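Local coordinates for oxidoreductase, NAD-binding (PDB 7BVJ), which catalyses the NAD(+)-dependent oxidation of the glucosamine 3-position of UDP-N-acetylglucosamine to a ketone, a step in lipid A biosynthesis, at residues D62-V67 and A83-L88; V79-G84 and R110-A115. All coordinates share one frame; numbering follows the deposited sequence.

Contact 1: D62-V67 and A83-L88; sequences DAVSIV and AGVHCL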
loop_
_atom_site.group_PDB
_atom_site.type_symbol
_atom_site.label_atom_id
_atom_site.label_comp_id
_atom_site.label_asym_id
_atom_site.label_seq_id
_atom_site.Cartn_x
_atom_site.Cartn_y
_atom_site.Cartn_z
ATOM N N ASP A 62 20.279 -5.615 9.682
ATOM C CA ASP A 62 19.819 -4.338 10.205
ATOM C C ASP A 62 18.368 -4.037 9.844
ATOM O O ASP A 62 17.666 -3.405 10.641
ATOM C CB ASP A 62 20.707 -3.197 9.680
ATOM C CG ASP A 62 22.196 -3.451 9.906
ATOM O OD1 ASP A 62 22.610 -3.481 11.081
ATOM O OD2 ASP A 62 22.945 -3.620 8.910
ATOM N N ALA A 63 17.901 -4.448 8.665
ATOM C CA ALA A 63 16.505 -4.216 8.305
ATOM C C ALA A 63 15.909 -5.443 7.633
ATOM O O ALA A 63 16.608 -6.222 6.980
ATOM C CB ALA A 63 16.341 -3.001 7.368
ATOM N N VAL A 64 14.599 -5.604 7.785
ATOM C CA VAL A 64 13.899 -6.666 7.082
ATOM C C VAL A 64 12.628 -6.127 6.443
ATOM O O VAL A 64 12.030 -5.143 6.902
ATOM C CB VAL A 64 13.543 -7.849 8.006
ATOM C CG1 VAL A 64 14.795 -8.459 8.619
ATOM C CG2 VAL A 64 12.572 -7.380 9.078
ATOM N N SER A 65 12.218 -6.798 5.375
ATOM C CA SER A 65 10.825 -6.777 4.949
ATOM C C SER A 65 10.078 -7.965 5.559
ATOM O O SER A 65 10.596 -9.084 5.608
ATOM C CB SER A 65 10.718 -6.808 3.419
ATOM O OG SER A 65 10.966 -5.514 2.862
ATOM N N ILE A 66 8.866 -7.703 6.038
ATOM C CA ILE A 66 7.975 -8.717 6.598
ATOM C C ILE A 66 6.818 -8.884 5.625
ATOM O O ILE A 66 5.987 -7.976 5.457
ATOM C CB ILE A 66 7.477 -8.336 7.997
ATOM C CG1 ILE A 66 8.614 -8.460 9.009
ATOM C CG2 ILE A 66 6.314 -9.192 8.403
ATOM C CD1 ILE A 66 8.357 -7.688 10.278
ATOM N N VAL A 67 6.804 -10.033 4.942
ATOM C CA VAL A 67 5.852 -10.301 3.873
ATOM C C VAL A 67 5.106 -11.601 4.170
ATOM O O VAL A 67 4.889 -12.427 3.276
ATOM C CB VAL A 67 6.544 -10.333 2.499
ATOM C CG1 VAL A 67 5.512 -10.072 1.405
ATOM C CG2 VAL A 67 7.666 -9.298 2.433
ATOM N N ALA A 83 14.703 -7.446 18.505
ATOM C CA ALA A 83 16.082 -7.595 18.070
ATOM C C ALA A 83 16.682 -6.300 17.515
ATOM O O ALA A 83 17.728 -6.351 16.858
ATOM C CB ALA A 83 16.170 -8.692 17.009
ATOM N N GLY A 84 16.046 -5.156 17.753
ATOM C CA GLY A 84 16.579 -3.887 17.269
ATOM C C GLY A 84 16.707 -3.809 15.765
ATOM O O GLY A 84 17.611 -3.132 15.262
ATOM N N VAL A 85 15.828 -4.491 15.026
ATOM C CA VAL A 85 15.884 -4.557 13.569
ATOM C C VAL A 85 14.757 -3.691 12.995
ATOM O O VAL A 85 13.591 -3.830 13.389
ATOM C CB VAL A 85 15.795 -6.020 13.082
ATOM C CG1 VAL A 85 15.576 -6.102 11.561
ATOM C CG2 VAL A 85 17.065 -6.820 13.489
ATOM N N HIS A 86 15.106 -2.788 12.078
ATOM C CA HIS A 86 14.100 -1.963 11.406
ATOM C C HIS A 86 13.214 -2.820 10.496
ATOM O O HIS A 86 13.640 -3.860 9.976
ATOM C CB HIS A 86 14.764 -0.866 10.576
ATOM C CG HIS A 86 15.848 -0.104 11.286
ATOM N ND1 HIS A 86 15.598 0.980 12.100
ATOM C CD2 HIS A 86 17.194 -0.238 11.252
ATOM C CE1 HIS A 86 16.739 1.457 12.567
ATOM N NE2 HIS A 86 17.724 0.742 12.057
ATOM N N CYS A 87 11.972 -2.364 10.274
ATOM C CA CYS A 87 10.952 -3.180 9.612
ATOM C C CYS A 87 10.200 -2.414 8.534
ATOM O O CYS A 87 9.676 -1.320 8.785
ATOM C CB CYS A 87 9.928 -3.704 10.635
ATOM S SG CYS A 87 10.597 -4.856 11.785
ATOM N N LEU A 88 10.135 -3.002 7.346
ATOM C CA LEU A 88 9.155 -2.640 6.323
ATOM C C LEU A 88 8.106 -3.766 6.279
ATOM O O LEU A 88 8.412 -4.897 5.884
ATOM C CB LEU A 88 9.841 -2.427 4.965
ATOM C CG LEU A 88 9.002 -2.433 3.682
ATOM C CD1 LEU A 88 7.913 -1.365 3.739
ATOM C CD2 LEU A 88 9.865 -2.261 2.446
#
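Val64 and Cys87 pair across two adjacent parallel strands, flanked by the pairs Ala63 with His86 and Ser65 with Leu88. Four backbone hydrogen bonds fix this register. His86 N gives to Asp62 O and Val64 N to His86 O, each at 3.0 Å; Leu88 N reaches Val64 O at 2.9 Å, with an N-H...O angle of 175°, and Ile66 N closes the series on Leu88 O at 2.8 Å. The bond from His86 is the most bent, at 144°.

Val85 can be followed outward. Its CB lies 4.0 Å from Asp62 O. CG1, anti to the backbone N (chi1 169°), is thereby laid against the same carbonyl oxygen and meets Val64 CG1 at 3.8 Å, the two valine side chains lying roughly perpendicular. On the face that carries Val64, Cys87 SG also packs against Ile66 CD1, 3.9 Å away. The opposite face carries Ser65, whose OG rests 3.5 Å from Leu88 CD2 while hydrogen-bonding to Tyr22 and His18.

Parallel strands 63-66 and 86-90 joined through helix 73-82 form a beta-alpha-beta unit of the Rossmann fold. Helices 54-59 and 73-82 pack on the face of Val64 and Cys87, helix 268-282 touches Ala63, His86 and Leu88 on the other, and strand 5-9 borders strand 63-66 along its far edge.

Contact 2: V79-G84 and R110-A115; sequences VAMQAG and RHLVLA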
loop_
_atom_site.group_PDB
_atom_site.type_symbol
_atom_site.label_atom_id
_atom_site.label_comp_id
_atom_site.label_asym_id
_atom_site.label_seq_id
_atom_site.Cartn_x
_atom_site.Cartn_y
_atom_site.Cartn_z
ATOM N N VAL A 79 8.893 -9.713 17.143
ATOM C CA VAL A 79 10.186 -10.385 17.311
ATOM C C VAL A 79 11.294 -9.588 16.623
ATOM O O VAL A 79 12.406 -9.450 17.152
ATOM C CB VAL A 79 10.129 -11.838 16.800
ATOM C CG1 VAL A 79 11.515 -12.489 16.896
ATOM C CG2 VAL A 79 9.115 -12.659 17.604
ATOM N N ALA A 80 10.997 -9.020 15.450
ATOM C CA ALA A 80 12.024 -8.316 14.695
ATOM C C ALA A 80 12.443 -7.034 15.404
ATOM O O ALA A 80 13.635 -6.715 15.466
ATOM C CB ALA A 80 11.537 -8.031 13.277
ATOM N N MET A 81 11.491 -6.318 16.001
ATOM C CA MET A 81 11.844 -5.095 16.708
ATOM C C MET A 81 12.485 -5.369 18.056
ATOM O O MET A 81 13.250 -4.530 18.545
ATOM C CB MET A 81 10.618 -4.206 16.903
ATOM C CG MET A 81 10.181 -3.492 15.645
ATOM S SD MET A 81 8.577 -2.701 15.850
ATOM C CE MET A 81 8.369 -2.027 14.224
ATOM N N GLN A 82 12.160 -6.499 18.693
ATOM C CA GLN A 82 12.837 -6.840 19.941
ATOM C C GLN A 82 14.328 -7.039 19.714
ATOM O O GLN A 82 15.132 -6.824 20.627
ATOM C CB GLN A 82 12.230 -8.102 20.555
ATOM C CG GLN A 82 12.749 -8.387 21.947
ATOM C CD GLN A 82 12.646 -7.169 22.848
ATOM O OE1 GLN A 82 11.569 -6.592 22.999
ATOM N NE2 GLN A 82 13.768 -6.768 23.448
ATOM N N ALA A 83 14.703 -7.446 18.505
ATOM C CA ALA A 83 16.082 -7.595 18.070
ATOM C C ALA A 83 16.682 -6.300 17.515
ATOM O O ALA A 83 17.728 -6.351 16.858
ATOM C CB ALA A 83 16.170 -8.692 17.009
ATOM N N GLY A 84 16.046 -5.156 17.753
ATOM C CA GLY A 84 16.579 -3.887 17.269
ATOM C C GLY A 84 16.707 -3.809 15.765
ATOM O O GLY A 84 17.611 -3.132 15.262
ATOM N N ARG A 110 12.365 1.824 20.591
ATOM C CA ARG A 110 13.612 1.271 20.081
ATOM C C ARG A 110 14.331 2.206 19.120
ATOM O O ARG A 110 15.444 1.882 18.691
ATOM C CB ARG A 110 13.352 -0.071 19.387
ATOM C CG ARG A 110 12.870 -1.186 20.297
ATOM C CD ARG A 110 13.846 -1.402 21.435
ATOM N NE ARG A 110 15.155 -1.869 20.983
ATOM C CZ ARG A 110 15.591 -3.112 21.160
ATOM N NH1 ARG A 110 16.806 -3.466 20.730
ATOM N NH2 ARG A 110 14.801 -4.005 21.765
ATOM N N HIS A 111 13.736 3.356 18.794
ATOM C CA HIS A 111 14.265 4.270 17.786
ATOM C C HIS A 111 14.518 3.528 16.472
ATOM O O HIS A 111 15.589 3.616 15.871
ATOM C CB HIS A 111 15.532 4.977 18.284
ATOM C CG HIS A 111 15.323 5.791 19.527
ATOM N ND1 HIS A 111 15.997 5.540 20.705
ATOM C CD2 HIS A 111 14.515 6.851 19.776
ATOM C CE1 HIS A 111 15.615 6.410 21.624
ATOM N NE2 HIS A 111 14.714 7.215 21.087
ATOM N N LEU A 112 13.499 2.797 16.020
ATOM C CA LEU A 112 13.538 2.018 14.792
ATOM C C LEU A 112 12.653 2.666 13.735
ATOM O O LEU A 112 11.656 3.321 14.054
ATOM C CB LEU A 112 13.066 0.578 15.041
ATOM C CG LEU A 112 13.937 -0.285 15.964
ATOM C CD1 LEU A 112 13.325 -1.692 16.153
ATOM C CD2 LEU A 112 15.368 -0.342 15.428
ATOM N N VAL A 113 13.026 2.480 12.469
ATOM C CA VAL A 113 12.173 2.915 11.365
ATOM C C VAL A 113 11.111 1.853 11.138
ATOM O O VAL A 113 11.416 0.658 11.017
ATOM C CB VAL A 113 12.993 3.159 10.084
ATOM C CG1 VAL A 113 12.072 3.297 8.886
ATOM C CG2 VAL A 113 13.855 4.411 10.232
ATOM N N LEU A 114 9.863 2.285 11.093
ATOM C CA LEU A 114 8.723 1.418 10.862
ATOM C C LEU A 114 8.033 1.928 9.606
ATOM O O LEU A 114 7.523 3.053 9.587
ATOM C CB LEU A 114 7.798 1.433 12.078
ATOM C CG LEU A 114 6.418 0.792 12.070
ATOM C CD1 LEU A 114 6.478 -0.672 11.621
ATOM C CD2 LEU A 114 5.845 0.912 13.468
ATOM N N ALA A 115 8.059 1.124 8.551
ATOM C CA ALA A 115 7.432 1.469 7.289
ATOM C C ALA A 115 6.415 0.396 6.928
ATOM O O ALA A 115 6.619 -0.793 7.207
ATOM C CB ALA A 115 8.468 1.638 6.173
#
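Met81 and Leu112 supply the first apolar contact, the two chains running antiparallel with Met81 CG 3.7 Å from Leu112 CD1. The methionine chain runs extended beyond CG (chi2 170°, chi3 -178°), which carries Met81 CE to within 3.5 Å of Leu114 CD1, a close approach for two carbons. Met106 and Ala107 of helix 97-110 also touch Met81. Leu112 CD2 turns to the backbone, 3.6 Å from Gly84 O.

Residues 79-84 span the C-terminal end of helix 73-82 in the Rossmann domain, where a Schellman motif, with Gly84 at positive phi as its C-prime residue, pairs Val85 N with Ala80 O and Gly84 N with Met81 O (3.0 Å). Leu114 opens strand 114-117, outermost in the parallel sheet; Leu112 comes from the loop before it.

The polar part belongs to Arg110, which, kinked at its second and third torsions, gives Gln82 O a weak hydrogen bond from NH2 (3.1 Å, N-H...O angle 134°). Met81 O lies over one guanidinium face, displaced from the centre of the group, and NH1 is 3.5 Å from Gly84 CA. An alanine in place of Arg110 is likely to leave Gln82 O without this weak donor and the helix end less covered.

In the fold
Contacts 1 and 2 have centres 7 Å apart and share Ala83 and Gly84, the turn in which helix 73-82 passes into strand 86-90. Contact 1 joins that strand to 63-66; contact 2 sets the end of the helix against the approach to strand 114-117, the neighbour of 86-90 on its other side. Between them Cys87 O and Ala115 N are 2.9 Å apart and His86 ND1 and Val113 N 3.0 Å, both probable hydrogen bonds, while Val85 O packs on Leu112 CD1. The cofactor lies nearer contact 1: the Ile66 side chain is about 8 Å from NAD, whereas contact 2 is remote from the annotated sites.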